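Local coordinates for FACT complex subunit SPT16 (PDB 6A8M), which probably reorganises nucleosomes as the histone-chaperone subunit of the FACT complex, seen here as its N-terminal peptidase-like part, at residues F320-Q325 against L415-T420. Residues are numbered along the deposited sequence; the frame is centred on the assembly and turned at random.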
loop_
_atom_site.group_PDB
_atom_site.type_symbol
_atom_site.label_atom_id
_atom_site.label_comp_id
_atom_site.label_asym_id
_atom_site.label_seq_id
_atom_site.Cartn_x
_atom_site.Cartn_y
_atom_site.Cartn_z
ATOM N N PHE A 320 -19.702 15.074 -13.370
ATOM C CA PHE A 320 -19.800 13.681 -13.794
ATOM C C PHE A 320 -18.805 12.798 -13.056
ATOM O O PHE A 320 -19.148 11.692 -12.628
ATOM C CB PHE A 320 -19.579 13.561 -15.301
ATOM C CG PHE A 320 -19.343 12.149 -15.731
ATOM C CD1 PHE A 320 -20.407 11.281 -15.839
ATOM C CD2 PHE A 320 -18.047 11.669 -15.937
ATOM C CE1 PHE A 320 -20.201 9.966 -16.203
ATOM C CE2 PHE A 320 -17.834 10.353 -16.286
ATOM C CZ PHE A 320 -18.903 9.505 -16.415
ATOM N N LEU A 321 -17.556 13.261 -12.910
ATOM C CA LEU A 321 -16.544 12.473 -12.212
ATOM C C LEU A 321 -17.010 12.100 -10.810
ATOM O O LEU A 321 -16.815 10.962 -10.366
ATOM C CB LEU A 321 -15.228 13.254 -12.156
ATOM C CG LEU A 321 -14.043 12.651 -11.418
ATOM C CD1 LEU A 321 -13.598 11.374 -12.114
ATOM C CD2 LEU A 321 -12.912 13.674 -11.381
ATOM N N LEU A 322 -17.664 13.037 -10.109
ATOM C CA LEU A 322 -18.223 12.723 -8.794
ATOM C C LEU A 322 -19.267 11.620 -8.873
ATOM O O LEU A 322 -19.283 10.709 -8.030
ATOM C CB LEU A 322 -18.858 13.964 -8.173
ATOM C CG LEU A 322 -17.938 15.001 -7.562
ATOM C CD1 LEU A 322 -18.789 16.188 -7.075
ATOM C CD2 LEU A 322 -17.109 14.397 -6.424
ATOM N N LEU A 323 -20.173 11.716 -9.850
ATOM C CA LEU A 323 -21.222 10.714 -10.029
ATOM C C LEU A 323 -20.633 9.356 -10.365
ATOM O O LEU A 323 -21.133 8.324 -9.907
ATOM C CB LEU A 323 -22.187 11.159 -11.133
ATOM C CG LEU A 323 -22.968 12.442 -10.820
ATOM C CD1 LEU A 323 -23.863 12.850 -11.961
ATOM C CD2 LEU A 323 -23.788 12.231 -9.548
ATOM N N LEU A 324 -19.560 9.338 -11.156
ATOM C CA LEU A 324 -18.909 8.079 -11.511
ATOM C C LEU A 324 -18.273 7.423 -10.292
ATOM O O LEU A 324 -18.395 6.206 -10.088
ATOM C CB LEU A 324 -17.860 8.331 -12.599
ATOM C CG LEU A 324 -16.956 7.137 -12.929
ATOM C CD1 LEU A 324 -17.832 6.024 -13.532
ATOM C CD2 LEU A 324 -15.875 7.535 -13.913
ATOM N N GLN A 325 -17.565 8.208 -9.477
ATOM C CA GLN A 325 -16.983 7.639 -8.265
ATOM C C GLN A 325 -18.069 7.064 -7.371
ATOM O O GLN A 325 -17.918 5.969 -6.816
ATOM C CB GLN A 325 -16.176 8.697 -7.501
ATOM C CG GLN A 325 -15.337 8.048 -6.386
ATOM C CD GLN A 325 -14.910 9.003 -5.291
ATOM O OE1 GLN A 325 -15.723 9.772 -4.758
ATOM N NE2 GLN A 325 -13.635 8.934 -4.922
ATOM N N LEU A 415 -8.685 15.447 -15.111
ATOM C CA LEU A 415 -9.508 15.307 -13.918
ATOM C C LEU A 415 -9.055 14.083 -13.155
ATOM O O LEU A 415 -8.785 13.039 -13.753
ATOM C CB LEU A 415 -11.010 15.145 -14.257
ATOM C CG LEU A 415 -11.612 16.296 -15.067
ATOM C CD1 LEU A 415 -13.012 15.930 -15.563
ATOM C CD2 LEU A 415 -11.659 17.578 -14.229
ATOM N N GLN A 416 -9.030 14.182 -11.831
ATOM C CA GLN A 416 -8.648 13.014 -11.066
ATOM C C GLN A 416 -9.256 13.092 -9.675
ATOM O O GLN A 416 -9.199 14.131 -9.022
ATOM C CB GLN A 416 -7.122 12.885 -10.989
ATOM C CG GLN A 416 -6.668 11.646 -10.267
ATOM C CD GLN A 416 -5.201 11.396 -10.467
ATOM O OE1 GLN A 416 -4.353 12.251 -10.119
ATOM N NE2 GLN A 416 -4.882 10.254 -11.059
ATOM N N LEU A 417 -9.805 11.970 -9.215
ATOM C CA LEU A 417 -10.408 11.901 -7.894
ATOM C C LEU A 417 -10.048 10.554 -7.296
ATOM O O LEU A 417 -10.189 9.538 -7.977
ATOM C CB LEU A 417 -11.933 12.032 -8.007
ATOM C CG LEU A 417 -12.743 12.154 -6.725
ATOM C CD1 LEU A 417 -12.424 13.488 -6.039
ATOM C CD2 LEU A 417 -14.232 12.035 -7.036
ATOM N N ALA A 418 -9.608 10.536 -6.036
ATOM C CA ALA A 418 -9.326 9.269 -5.367
ATOM C C ALA A 418 -9.744 9.343 -3.909
ATOM O O ALA A 418 -9.617 10.383 -3.266
ATOM C CB ALA A 418 -7.828 8.882 -5.471
ATOM N N ASP A 419 -10.230 8.213 -3.383
ATOM C CA ASP A 419 -10.566 8.095 -1.975
ATOM C C ASP A 419 -10.237 6.691 -1.501
ATOM O O ASP A 419 -10.200 5.741 -2.289
ATOM C CB ASP A 419 -12.051 8.408 -1.709
ATOM C CG ASP A 419 -12.319 9.902 -1.682
ATOM O OD1 ASP A 419 -11.890 10.554 -0.715
ATOM O OD2 ASP A 419 -12.934 10.422 -2.632
ATOM N N THR A 420 -10.019 6.569 -0.194
ATOM C CA THR A 420 -9.776 5.276 0.437
ATOM C C THR A 420 -11.101 4.704 0.932
ATOM O O THR A 420 -11.859 5.387 1.625
ATOM C CB THR A 420 -8.777 5.452 1.573
ATOM O OG1 THR A 420 -7.581 6.026 1.018
ATOM C CG2 THR A 420 -8.448 4.128 2.249
HETATM O O HOH W 1 -12.192 7.769 -6.733
#
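Gln325 reaches from helix 312-332 across the side chain of Leu417 to the carboxylate of Asp419 on strand 412-424. Its CB already lies against Leu417, 3.9 Å from CD2. With CG anti to the backbone N (chi1 -169°) and the chain extended beyond it, CG and CD run on over that same methyl at about a right angle to the leucine, and OE1 passes 3.5 Å from Leu417 CD2. The amide oxygen accepts a hydrogen bond from Lys436, while NE2 spends both its hydrogens. One goes to Asp419 OD2 at 2.8 Å, nearly straight at 168°: the acceptor lies almost in the amide plane and offers its anti lone pair, although the carboxylate plane is turned 51° from the amide. The other goes to a water that in turn donates to Leu417 O, tying the helix to the strand backbone. One turn back along the helix, Leu321 pushes CD2 between two CB atoms of the strand: Leu321 CD2 lies 3.7 Å from Leu415 CB and 3.9 Å from Leu417 CB. Leu322 adds its own CD2 against Leu417 CD2, so the same Leu417 methyl is touched by both Leu322 and Gln325. This is a helix packed on the curved antiparallel sheet of the M24 peptidase-like fold. Asp419 also forms salt bridges with Arg304 and Lys436, and its OD1 meets Thr432 OG1. Such positive surroundings would probably keep the buried carboxylate ionised, and Lys436, hydrogen-bonded to Gln325 OE1 and salt-bridged to Asp419 OD2, probably helps fix which way round the amide lies.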